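Local atomic coordinates of glycosyl hydrolase family 26 (Bacteroides ovatus, PDB entry 4ZXO), a protein that hydrolyses the mannan backbone of galactomannan as a family 26 beta-mannanase, probably cutting internal beta-1,4 linkages by a retaining mechanism. Residues A[226-237]-A[262-272]; A[112-122]-A[170-179]. One frame throughout, in Å; residues are numbered along the deposited sequence.

Contact 1 of 2, residues A[226-237]-A[262-272]; sequences DDIIDVLGTDVY and HDKPIALTETG
Lys264, two residues beyond helix 241-262, reaches over Leu232 to the loop 226-230 that leads into strand 231-235. Its CB rests 3.7 Å from CG of Leu232, and CG still brushes that leucine. A bend at chi2 (-65°) then swings CD past the carbonyl oxygens of Ile229 and Asp230. CE continues toward Ile229 O, and NZ ends among oxygens, donating to Asp226 O at 2.8 Å, in the carbonyl plane on a lone pair, and to Ile229 O at 2.9 Å, almost head-on. A water joins NZ to OD1 of Asp230, whose OD2 accepts from Leu205 N. Beside it, the ND1 hydrogen of His262 forks between both oxygens of Asp226, the carboxylate and imidazole planes 73° apart; Tyr223 also bonds Asp226 OD1.

Beyond this end run parallel strands 231-235 and 266-269, sixth and seventh of the TIM barrel, joined as a beta-alpha-beta unit by helix 241-262. Leu232 N bonds Pro265 O and Ala267 N bonds Leu232 O. At Gly233 a CB would collide with CG2 of Thr269.

At the C-terminal ends of the strands, Thr269 OG1 donates to Asp235 OD1 at 2.7 Å. The hydroxyl of Tyr237 donates to Glu270 OE1 at 2.6 Å, on the anti side of the carboxylate and 27° out of its plane, while CA of Thr271 covers one face of the ring. The stacked carboxylates bring Asp235 OD2 and Glu270 OE2, like charges in contact, to 3.2 Å; Arg162, salt-bridged to both, probably offsets their repulsion and, with one hydroxyl on each carboxylate, restricts their rotation.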
loop_
_atom_site.group_PDB
_atom_site.type_symbol
_atom_site.label_atom_id
_atom_site.label_comp_id
_atom_site.label_asym_id
_atom_site.label_seq_id
_atom_site.Cartn_x
_atom_site.Cartn_y
_atom_site.Cartn_z
ATOM N N ASP A 226 10.578 -14.807 -4.518
ATOM C CA ASP A 226 10.163 -14.223 -5.785
ATOM C C ASP A 226 8.875 -14.797 -6.323
ATOM O O ASP A 226 8.208 -14.178 -7.183
ATOM C CB ASP A 226 11.262 -14.407 -6.829
ATOM C CG ASP A 226 12.462 -13.559 -6.548
ATOM O OD1 ASP A 226 12.368 -12.524 -5.866
ATOM O OD2 ASP A 226 13.525 -13.895 -7.077
ATOM N N ASP A 227 8.555 -16.008 -5.893
ATOM C CA ASP A 227 7.332 -16.669 -6.346
ATOM C C ASP A 227 6.072 -16.186 -5.576
ATOM O O ASP A 227 4.931 -16.562 -5.903
ATOM C CB ASP A 227 7.496 -18.187 -6.171
ATOM C CG ASP A 227 7.755 -18.591 -4.716
ATOM O OD1 ASP A 227 8.456 -17.865 -3.958
ATOM O OD2 ASP A 227 7.255 -19.667 -4.335
ATOM N N ILE A 228 6.286 -15.378 -4.537
ATOM C CA ILE A 228 5.181 -14.857 -3.731
ATOM C C ILE A 228 5.035 -13.353 -3.943
ATOM O O ILE A 228 3.923 -12.852 -4.135
ATOM C CB ILE A 228 5.415 -15.188 -2.222
ATOM C CG1 ILE A 228 5.255 -16.706 -2.024
ATOM C CG2 ILE A 228 4.447 -14.431 -1.337
ATOM C CD1 ILE A 228 5.644 -17.184 -0.659
ATOM N N ILE A 229 6.154 -12.628 -3.893
ATOM C CA ILE A 229 6.115 -11.164 -3.895
ATOM C C ILE A 229 6.162 -10.652 -5.328
ATOM O O ILE A 229 6.921 -11.150 -6.155
ATOM C CB ILE A 229 7.287 -10.569 -3.094
ATOM C CG1 ILE A 229 7.193 -11.000 -1.595
ATOM C CG2 ILE A 229 7.284 -9.024 -3.216
ATOM C CD1 ILE A 229 5.848 -10.539 -0.894
ATOM N N ASP A 230 5.335 -9.661 -5.612
ATOM C CA ASP A 230 5.315 -8.991 -6.928
ATOM C C ASP A 230 5.890 -7.573 -6.913
ATOM O O ASP A 230 6.379 -7.108 -7.946
ATOM C CB ASP A 230 3.876 -8.922 -7.452
ATOM C CG ASP A 230 3.286 -10.268 -7.566
ATOM O OD1 ASP A 230 3.818 -11.063 -8.356
ATOM O OD2 ASP A 230 2.334 -10.586 -6.861
ATOM N N VAL A 231 5.806 -6.878 -5.771
ATOM C CA VAL A 231 6.222 -5.464 -5.702
ATOM C C VAL A 231 7.095 -5.284 -4.476
ATOM O O VAL A 231 6.704 -5.710 -3.377
ATOM C CB VAL A 231 5.010 -4.524 -5.578
ATOM C CG1 VAL A 231 5.478 -3.044 -5.388
ATOM C CG2 VAL A 231 4.057 -4.725 -6.784
ATOM N N LEU A 232 8.257 -4.674 -4.640
ATOM C CA LEU A 232 9.146 -4.372 -3.507
ATOM C C LEU A 232 8.879 -2.934 -3.042
ATOM O O LEU A 232 9.075 -1.986 -3.813
ATOM C CB LEU A 232 10.627 -4.542 -3.901
ATOM C CG LEU A 232 10.981 -5.962 -4.318
ATOM C CD1 LEU A 232 12.482 -6.003 -4.754
ATOM C CD2 LEU A 232 10.655 -6.994 -3.217
ATOM N N GLY A 233 8.432 -2.775 -1.805
ATOM C CA GLY A 233 8.120 -1.447 -1.305
ATOM C C GLY A 233 8.882 -1.107 -0.045
ATOM O O GLY A 233 9.668 -1.908 0.511
ATOM N N THR A 234 8.635 0.106 0.426
ATOM C CA THR A 234 9.172 0.515 1.730
ATOM C C THR A 234 8.250 1.617 2.272
ATOM O O THR A 234 7.578 2.324 1.491
ATOM C CB THR A 234 10.634 1.003 1.631
ATOM O OG1 THR A 234 11.164 1.195 2.951
ATOM C CG2 THR A 234 10.691 2.346 0.882
ATOM N N ASP A 235 8.167 1.698 3.595
ATOM C CA ASP A 235 7.409 2.741 4.279
ATOM C C ASP A 235 8.390 3.645 5.023
ATOM O O ASP A 235 9.040 3.194 5.984
ATOM C CB ASP A 235 6.413 2.144 5.313
ATOM C CG ASP A 235 5.298 1.332 4.693
ATOM O OD1 ASP A 235 5.256 1.178 3.444
ATOM O OD2 ASP A 235 4.455 0.840 5.504
ATOM N N VAL A 236 8.500 4.909 4.626
ATOM C CA VAL A 236 9.454 5.822 5.246
ATOM C C VAL A 236 8.794 7.183 5.369
ATOM O O VAL A 236 8.405 7.762 4.343
ATOM C CB VAL A 236 10.791 5.972 4.412
ATOM C CG1 VAL A 236 11.752 6.920 5.131
ATOM C CG2 VAL A 236 11.426 4.601 4.092
ATOM N N TYR A 237 8.630 7.663 6.613
ATOM C CA TYR A 237 8.023 8.982 6.868
ATOM C C TYR A 237 9.066 10.028 7.250
ATOM O O TYR A 237 10.143 9.695 7.748
ATOM C CB TYR A 237 6.975 8.881 7.998
ATOM C CG TYR A 237 5.694 8.219 7.531
ATOM C CD1 TYR A 237 4.582 8.973 7.115
ATOM C CD2 TYR A 237 5.603 6.844 7.503
ATOM C CE1 TYR A 237 3.419 8.359 6.690
ATOM C CE2 TYR A 237 4.440 6.212 7.060
ATOM C CZ TYR A 237 3.360 6.969 6.643
ATOM O OH TYR A 237 2.212 6.332 6.218
ATOM N N HIS A 262 16.041 -8.964 -8.535
ATOM C CA HIS A 262 14.962 -9.929 -8.490
ATOM C C HIS A 262 13.881 -9.681 -9.542
ATOM O O HIS A 262 12.834 -10.345 -9.510
ATOM C CB HIS A 262 14.325 -9.891 -7.061
ATOM C CG HIS A 262 15.228 -10.421 -6.000
ATOM N ND1 HIS A 262 15.128 -11.713 -5.531
ATOM C CD2 HIS A 262 16.324 -9.890 -5.410
ATOM C CE1 HIS A 262 16.082 -11.924 -4.639
ATOM N NE2 HIS A 262 16.809 -10.830 -4.538
ATOM N N ASP A 263 14.113 -8.708 -10.435
ATOM C CA ASP A 263 13.124 -8.329 -11.468
ATOM C C ASP A 263 11.730 -8.059 -10.884
ATOM O O ASP A 263 10.725 -8.670 -11.282
ATOM C CB ASP A 263 13.024 -9.391 -12.575
ATOM C CG ASP A 263 12.319 -8.888 -13.786
ATOM O OD1 ASP A 263 12.305 -7.652 -14.035
ATOM O OD2 ASP A 263 11.817 -9.738 -14.557
ATOM N N LYS A 264 11.679 -7.108 -9.954
ATOM C CA LYS A 264 10.422 -6.663 -9.365
ATOM C C LYS A 264 10.349 -5.177 -9.525
ATOM O O LYS A 264 11.376 -4.508 -9.343
ATOM C CB LYS A 264 10.330 -6.977 -7.853
ATOM C CG LYS A 264 10.552 -8.469 -7.543
ATOM C CD LYS A 264 9.447 -9.352 -8.119
ATOM C CE LYS A 264 9.610 -10.810 -7.640
ATOM N NZ LYS A 264 8.658 -11.687 -8.427
ATOM N N PRO A 265 9.147 -4.640 -9.785
ATOM C CA PRO A 265 8.921 -3.191 -9.707
ATOM C C PRO A 265 9.004 -2.771 -8.246
ATOM O O PRO A 265 8.802 -3.595 -7.357
ATOM C CB PRO A 265 7.502 -3.036 -10.254
ATOM C CG PRO A 265 6.841 -4.294 -9.944
ATOM C CD PRO A 265 7.894 -5.373 -10.037
ATOM N N ILE A 266 9.213 -1.477 -8.041
ATOM C CA ILE A 266 9.413 -0.930 -6.708
ATOM C C ILE A 266 8.437 0.218 -6.448
ATOM O O ILE A 266 7.889 0.834 -7.383
ATOM C CB ILE A 266 10.869 -0.448 -6.531
ATOM C CG1 ILE A 266 11.158 0.754 -7.437
ATOM C CG2 ILE A 266 11.836 -1.648 -6.763
ATOM C CD1 ILE A 266 12.553 1.342 -7.209
ATOM N N ALA A 267 8.214 0.501 -5.180
ATOM C CA ALA A 267 7.298 1.556 -4.828
ATOM C C ALA A 267 7.586 2.115 -3.437
ATOM O O ALA A 267 8.049 1.399 -2.563
ATOM C CB ALA A 267 5.822 1.042 -4.869
ATOM N N LEU A 268 7.273 3.390 -3.257
ATOM C CA LEU A 268 7.299 3.987 -1.932
ATOM C C LEU A 268 5.870 3.871 -1.400
ATOM O O LEU A 268 4.991 4.644 -1.764
ATOM C CB LEU A 268 7.812 5.423 -2.018
ATOM C CG LEU A 268 7.871 6.241 -0.720
ATOM C CD1 LEU A 268 8.611 5.550 0.458
ATOM C CD2 LEU A 268 8.515 7.578 -1.012
ATOM N N THR A 269 5.619 2.779 -0.675
ATOM C CA THR A 269 4.260 2.339 -0.406
ATOM C C THR A 269 3.585 3.139 0.722
ATOM O O THR A 269 2.352 3.151 0.802
ATOM C CB THR A 269 4.220 0.804 -0.105
ATOM O OG1 THR A 269 5.273 0.456 0.805
ATOM C CG2 THR A 269 4.445 0.061 -1.440
ATOM N N GLU A 270 4.376 3.782 1.583
ATOM C CA GLU A 270 3.836 4.799 2.516
ATOM C C GLU A 270 4.912 5.858 2.705
ATOM O O GLU A 270 6.082 5.522 2.914
ATOM C CB GLU A 270 3.505 4.266 3.915
ATOM C CG GLU A 270 2.358 3.329 3.997
ATOM C CD GLU A 270 1.979 2.983 5.411
ATOM O OE1 GLU A 270 2.226 3.780 6.340
ATOM O OE2 GLU A 270 1.409 1.899 5.628
ATOM N N THR A 271 4.540 7.128 2.687
ATOM C CA THR A 271 5.397 8.192 3.106
ATOM C C THR A 271 4.524 9.388 3.471
ATOM O O THR A 271 3.270 9.324 3.444
ATOM C CB THR A 271 6.424 8.582 2.005
ATOM O OG1 THR A 271 7.462 9.416 2.572
ATOM C CG2 THR A 271 5.776 9.263 0.865
ATOM N N GLY A 272 5.183 10.460 3.876
ATOM C CA GLY A 272 4.482 11.693 4.212
ATOM C C GLY A 272 5.168 12.470 5.286
ATOM O O GLY A 272 6.106 11.990 5.943
HETATM O O HOH W 1 6.173 -10.979 -9.715
#

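Contact 2 of 2, residues A[112-122]-A[170-179]; sequences DSWDVTDSTVV and SWFWWGKDLC
Trp173 is clasped on both faces: CG1 of Val121 lies 3.4 Å above one side of the indole, toward its rim, and CE3 of the next residue, Trp174, sits over the centre of the other. The contact joins two loops at the C-terminal end of the TIM barrel, those following strands 97-101 and 159-162, and the second brings four consecutive aromatic residues, Trp171 to Trp174. With CG of Trp173 placed between its backbone N and carbonyl carbon (chi1 58°), the indole runs beside segment 112-122, where CG2 of Val122 meets its edge and its NE1 bonds Val104 O. Replacing Trp173 by an alanine would probably leave Val121 and Trp174 facing a gap and Val104 O without its indole donor. The backbone adds a weak bond from Trp173 N to Ser113 O.

CE1 of Phe172 presses edge-to-face onto the five-membered ring of Trp114, with centroids 5.0 Å apart and planes at 62°, while CD1 of Trp171 covers one face of the phenyl. CG1 of Val116 comes within 3.5 Å of Phe172 C, and Val116 CB packs on CD2 of Leu178. Val122 CB and Cys179 CB touch at 3.6 Å.

Two Asx turns, at Asp115 and Asp118, shape the first loop; in each, OD1 accepts from both the backbone N and OG1 of the threonine two residues on, and Asp115 OD2 is bonded to Thr109 OG1. Water also ties the loops: one molecule donates to Trp114 O and Trp171 O, and another accepts from Val122 N while donating to Trp173 O at 2.9 Å and to Leu178 O at 2.7 Å.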
loop_
_atom_site.group_PDB
_atom_site.type_symbol
_atom_site.label_atom_id
_atom_site.label_comp_id
_atom_site.label_asym_id
_atom_site.label_seq_id
_atom_site.Cartn_x
_atom_site.Cartn_y
_atom_site.Cartn_z
ATOM N N ASP A 112 -5.359 -5.238 19.073
ATOM C CA ASP A 112 -5.232 -4.755 17.706
ATOM C C ASP A 112 -3.810 -5.042 17.113
ATOM O O ASP A 112 -3.019 -5.791 17.703
ATOM C CB ASP A 112 -5.576 -3.265 17.637
ATOM C CG ASP A 112 -4.678 -2.393 18.486
ATOM O OD1 ASP A 112 -3.550 -2.785 18.768
ATOM O OD2 ASP A 112 -5.130 -1.276 18.833
ATOM N N SER A 113 -3.526 -4.513 15.919
ATOM C CA SER A 113 -2.240 -4.826 15.272
ATOM C C SER A 113 -1.043 -4.409 16.113
ATOM O O SER A 113 0.037 -4.991 15.998
ATOM C CB SER A 113 -2.093 -4.110 13.940
ATOM O OG SER A 113 -3.135 -4.461 13.057
ATOM N N TRP A 114 -1.236 -3.328 16.886
ATOM C CA TRP A 114 -0.208 -2.730 17.678
ATOM C C TRP A 114 -0.030 -3.385 19.045
ATOM O O TRP A 114 0.780 -2.922 19.862
ATOM C CB TRP A 114 -0.559 -1.247 17.909
ATOM C CG TRP A 114 -0.632 -0.450 16.637
ATOM C CD1 TRP A 114 0.372 0.299 16.088
ATOM C CD2 TRP A 114 -1.775 -0.302 15.774
ATOM N NE1 TRP A 114 -0.074 0.893 14.942
ATOM C CE2 TRP A 114 -1.377 0.552 14.719
ATOM C CE3 TRP A 114 -3.079 -0.835 15.765
ATOM C CZ2 TRP A 114 -2.233 0.914 13.660
ATOM C CZ3 TRP A 114 -3.948 -0.471 14.719
ATOM C CH2 TRP A 114 -3.519 0.391 13.675
ATOM N N ASP A 115 -0.827 -4.403 19.340
ATOM C CA ASP A 115 -0.638 -5.137 20.619
ATOM C C ASP A 115 0.561 -6.077 20.504
ATOM O O ASP A 115 0.466 -7.143 19.913
ATOM C CB ASP A 115 -1.930 -5.888 20.960
ATOM C CG ASP A 115 -1.814 -6.698 22.242
ATOM O OD1 ASP A 115 -0.697 -6.695 22.837
ATOM O OD2 ASP A 115 -2.819 -7.340 22.666
ATOM N N VAL A 116 1.678 -5.646 21.089
ATOM C CA VAL A 116 2.933 -6.380 21.069
ATOM C C VAL A 116 3.299 -6.873 22.452
ATOM O O VAL A 116 4.484 -7.106 22.757
ATOM C CB VAL A 116 4.073 -5.500 20.421
ATOM C CG1 VAL A 116 3.718 -5.286 18.878
ATOM C CG2 VAL A 116 4.306 -4.179 21.167
ATOM N N THR A 117 2.274 -7.026 23.301
ATOM C CA THR A 117 2.488 -7.514 24.668
ATOM C C THR A 117 3.016 -8.938 24.677
ATOM O O THR A 117 3.756 -9.317 25.597
ATOM C CB THR A 117 1.197 -7.485 25.528
ATOM O OG1 THR A 117 0.196 -8.238 24.866
ATOM C CG2 THR A 117 0.660 -6.059 25.699
ATOM N N ASP A 118 2.642 -9.701 23.661
ATOM C CA ASP A 118 2.919 -11.135 23.602
ATOM C C ASP A 118 3.710 -11.427 22.314
ATOM O O ASP A 118 3.225 -11.188 21.210
ATOM C CB ASP A 118 1.569 -11.905 23.670
ATOM C CG ASP A 118 1.732 -13.415 23.723
ATOM O OD1 ASP A 118 2.753 -13.965 23.203
ATOM O OD2 ASP A 118 0.785 -14.064 24.223
ATOM N N SER A 119 4.926 -11.934 22.457
ATOM C CA SER A 119 5.824 -12.117 21.320
ATOM C C SER A 119 5.721 -13.532 20.824
ATOM O O SER A 119 6.640 -14.022 20.150
ATOM C CB SER A 119 7.289 -11.725 21.696
ATOM O OG SER A 119 7.371 -10.331 22.015
ATOM N N THR A 120 4.626 -14.218 21.150
ATOM C CA THR A 120 4.447 -15.606 20.677
ATOM C C THR A 120 3.211 -15.770 19.800
ATOM O O THR A 120 2.721 -16.898 19.598
ATOM C CB THR A 120 4.392 -16.612 21.864
ATOM O OG1 THR A 120 3.183 -16.472 22.613
ATOM C CG2 THR A 120 5.598 -16.409 22.786
ATOM N N VAL A 121 2.710 -14.644 19.267
ATOM C CA VAL A 121 1.479 -14.660 18.511
ATOM C C VAL A 121 1.669 -15.345 17.193
ATOM O O VAL A 121 0.848 -16.214 16.850
ATOM C CB VAL A 121 0.908 -13.258 18.308
ATOM C CG1 VAL A 121 -0.409 -13.254 17.481
ATOM C CG2 VAL A 121 0.666 -12.626 19.659
ATOM N N VAL A 122 2.732 -15.015 16.461
ATOM C CA VAL A 122 2.969 -15.664 15.176
ATOM C C VAL A 122 3.164 -17.172 15.390
ATOM O O VAL A 122 2.617 -17.966 14.635
ATOM C CB VAL A 122 4.186 -15.035 14.441
ATOM C CG1 VAL A 122 4.489 -15.755 13.155
ATOM C CG2 VAL A 122 3.889 -13.553 14.147
ATOM N N SER A 170 9.135 -3.327 15.301
ATOM C CA SER A 170 8.535 -4.244 16.283
ATOM C C SER A 170 7.302 -3.627 16.943
ATOM O O SER A 170 7.016 -3.874 18.095
ATOM C CB SER A 170 9.593 -4.673 17.290
ATOM O OG SER A 170 10.576 -5.485 16.609
ATOM N N TRP A 171 6.557 -2.842 16.163
ATOM C CA TRP A 171 5.347 -2.234 16.683
ATOM C C TRP A 171 4.074 -2.969 16.269
ATOM O O TRP A 171 2.990 -2.615 16.752
ATOM C CB TRP A 171 5.251 -0.774 16.255
ATOM C CG TRP A 171 5.499 -0.526 14.815
ATOM C CD1 TRP A 171 4.596 -0.592 13.798
ATOM C CD2 TRP A 171 6.707 -0.055 14.253
ATOM N NE1 TRP A 171 5.202 -0.255 12.602
ATOM C CE2 TRP A 171 6.503 0.084 12.859
ATOM C CE3 TRP A 171 7.964 0.221 14.781
ATOM C CZ2 TRP A 171 7.488 0.578 11.979
ATOM C CZ3 TRP A 171 8.985 0.706 13.868
ATOM C CH2 TRP A 171 8.724 0.847 12.492
ATOM N N PHE A 172 4.186 -3.975 15.386
ATOM C CA PHE A 172 3.057 -4.851 15.081
ATOM C C PHE A 172 3.338 -6.262 15.584
ATOM O O PHE A 172 4.512 -6.643 15.762
ATOM C CB PHE A 172 2.824 -4.924 13.546
ATOM C CG PHE A 172 2.418 -3.617 12.933
ATOM C CD1 PHE A 172 1.420 -2.844 13.529
ATOM C CD2 PHE A 172 2.994 -3.179 11.748
ATOM C CE1 PHE A 172 0.991 -1.675 12.926
ATOM C CE2 PHE A 172 2.596 -2.008 11.157
ATOM C CZ PHE A 172 1.587 -1.253 11.728
ATOM N N TRP A 173 2.282 -7.061 15.771
ATOM C CA TRP A 173 2.506 -8.368 16.383
ATOM C C TRP A 173 3.234 -9.367 15.477
ATOM O O TRP A 173 3.683 -10.414 15.945
ATOM C CB TRP A 173 1.153 -8.977 16.868
ATOM C CG TRP A 173 0.073 -9.180 15.874
ATOM C CD1 TRP A 173 -1.043 -8.375 15.670
ATOM C CD2 TRP A 173 -0.072 -10.297 14.981
ATOM N NE1 TRP A 173 -1.835 -8.919 14.689
ATOM C CE2 TRP A 173 -1.270 -10.096 14.250
ATOM C CE3 TRP A 173 0.707 -11.451 14.714
ATOM C CZ2 TRP A 173 -1.740 -11.026 13.295
ATOM C CZ3 TRP A 173 0.246 -12.374 13.745
ATOM C CH2 TRP A 173 -0.971 -12.151 13.040
ATOM N N TRP A 174 3.396 -9.016 14.188
ATOM C CA TRP A 174 4.201 -9.788 13.222
ATOM C C TRP A 174 5.585 -9.172 13.011
ATOM O O TRP A 174 6.277 -9.558 12.082
ATOM C CB TRP A 174 3.489 -9.874 11.883
ATOM C CG TRP A 174 3.164 -8.517 11.268
ATOM C CD1 TRP A 174 4.008 -7.733 10.516
ATOM C CD2 TRP A 174 1.939 -7.793 11.375
ATOM N NE1 TRP A 174 3.378 -6.568 10.135
ATOM C CE2 TRP A 174 2.103 -6.570 10.654
ATOM C CE3 TRP A 174 0.729 -8.042 12.036
ATOM C CZ2 TRP A 174 1.072 -5.643 10.508
ATOM C CZ3 TRP A 174 -0.287 -7.077 11.983
ATOM C CH2 TRP A 174 -0.102 -5.892 11.194
ATOM N N GLY A 175 5.961 -8.222 13.862
ATOM C CA GLY A 175 7.219 -7.515 13.680
ATOM C C GLY A 175 8.487 -8.269 14.123
ATOM O O GLY A 175 8.427 -9.432 14.600
ATOM N N LYS A 176 9.618 -7.587 14.004
ATOM C CA LYS A 176 10.935 -8.270 14.031
ATOM C C LYS A 176 11.201 -9.032 15.343
ATOM O O LYS A 176 11.670 -10.204 15.335
ATOM C CB LYS A 176 12.031 -7.226 13.767
ATOM C CG LYS A 176 13.412 -7.766 13.744
ATOM C CD LYS A 176 13.622 -8.611 12.586
ATOM C CE LYS A 176 15.183 -8.757 12.271
ATOM N NZ LYS A 176 16.019 -9.288 13.412
ATOM N N ASP A 177 10.890 -8.376 16.463
ATOM C CA ASP A 177 11.154 -8.973 17.780
ATOM C C ASP A 177 10.069 -9.964 18.205
ATOM O O ASP A 177 10.158 -10.532 19.297
ATOM C CB ASP A 177 11.292 -7.896 18.841
ATOM C CG ASP A 177 12.540 -7.094 18.695
ATOM O OD1 ASP A 177 13.419 -7.439 17.864
ATOM O OD2 ASP A 177 12.680 -6.082 19.427
ATOM N N LEU A 178 9.063 -10.183 17.353
ATOM C CA LEU A 178 7.911 -10.969 17.758
ATOM C C LEU A 178 7.829 -12.285 17.058
ATOM O O LEU A 178 6.873 -13.034 17.264
ATOM C CB LEU A 178 6.640 -10.166 17.514
ATOM C CG LEU A 178 6.666 -8.998 18.513
ATOM C CD1 LEU A 178 7.178 -7.699 17.862
ATOM C CD2 LEU A 178 5.390 -8.868 19.302
ATOM N N CYS A 179 8.813 -12.586 16.205
ATOM C CA CYS A 179 8.808 -13.880 15.504
ATOM C C CYS A 179 10.132 -14.071 14.815
ATOM O O CYS A 179 10.879 -13.103 14.646
ATOM C CB CYS A 179 7.652 -13.969 14.467
ATOM S SG CYS A 179 7.721 -12.677 13.136
HETATM O O HOH W 2 2.913 -1.183 19.011
HETATM O O HOH W 3 4.197 -12.764 17.649
#

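In the fold
From the N terminus the chain lays down strands 27-32, 60-64 and 97-101 before entering segment 112-122. It then passes through helix 132-147 and strand 159-162 before segment 170-179 returns to close contact 2. Helix 181-197 and strand 203-207 follow, and only then does contact 1 open at 226-237, closing after helix 241-262 at 262-272. The two closures are in series and neither nests nor crosses. Contact 2 ties neighbouring loops together at the barrel's C-terminal end, whereas contact 1 joins adjacent strands in its wall. Their centres are 22 Å apart and nearest atoms about 7 Å, yet both border Glu166: Trp171 bonds it, and Asp235 and Glu270 lie close by.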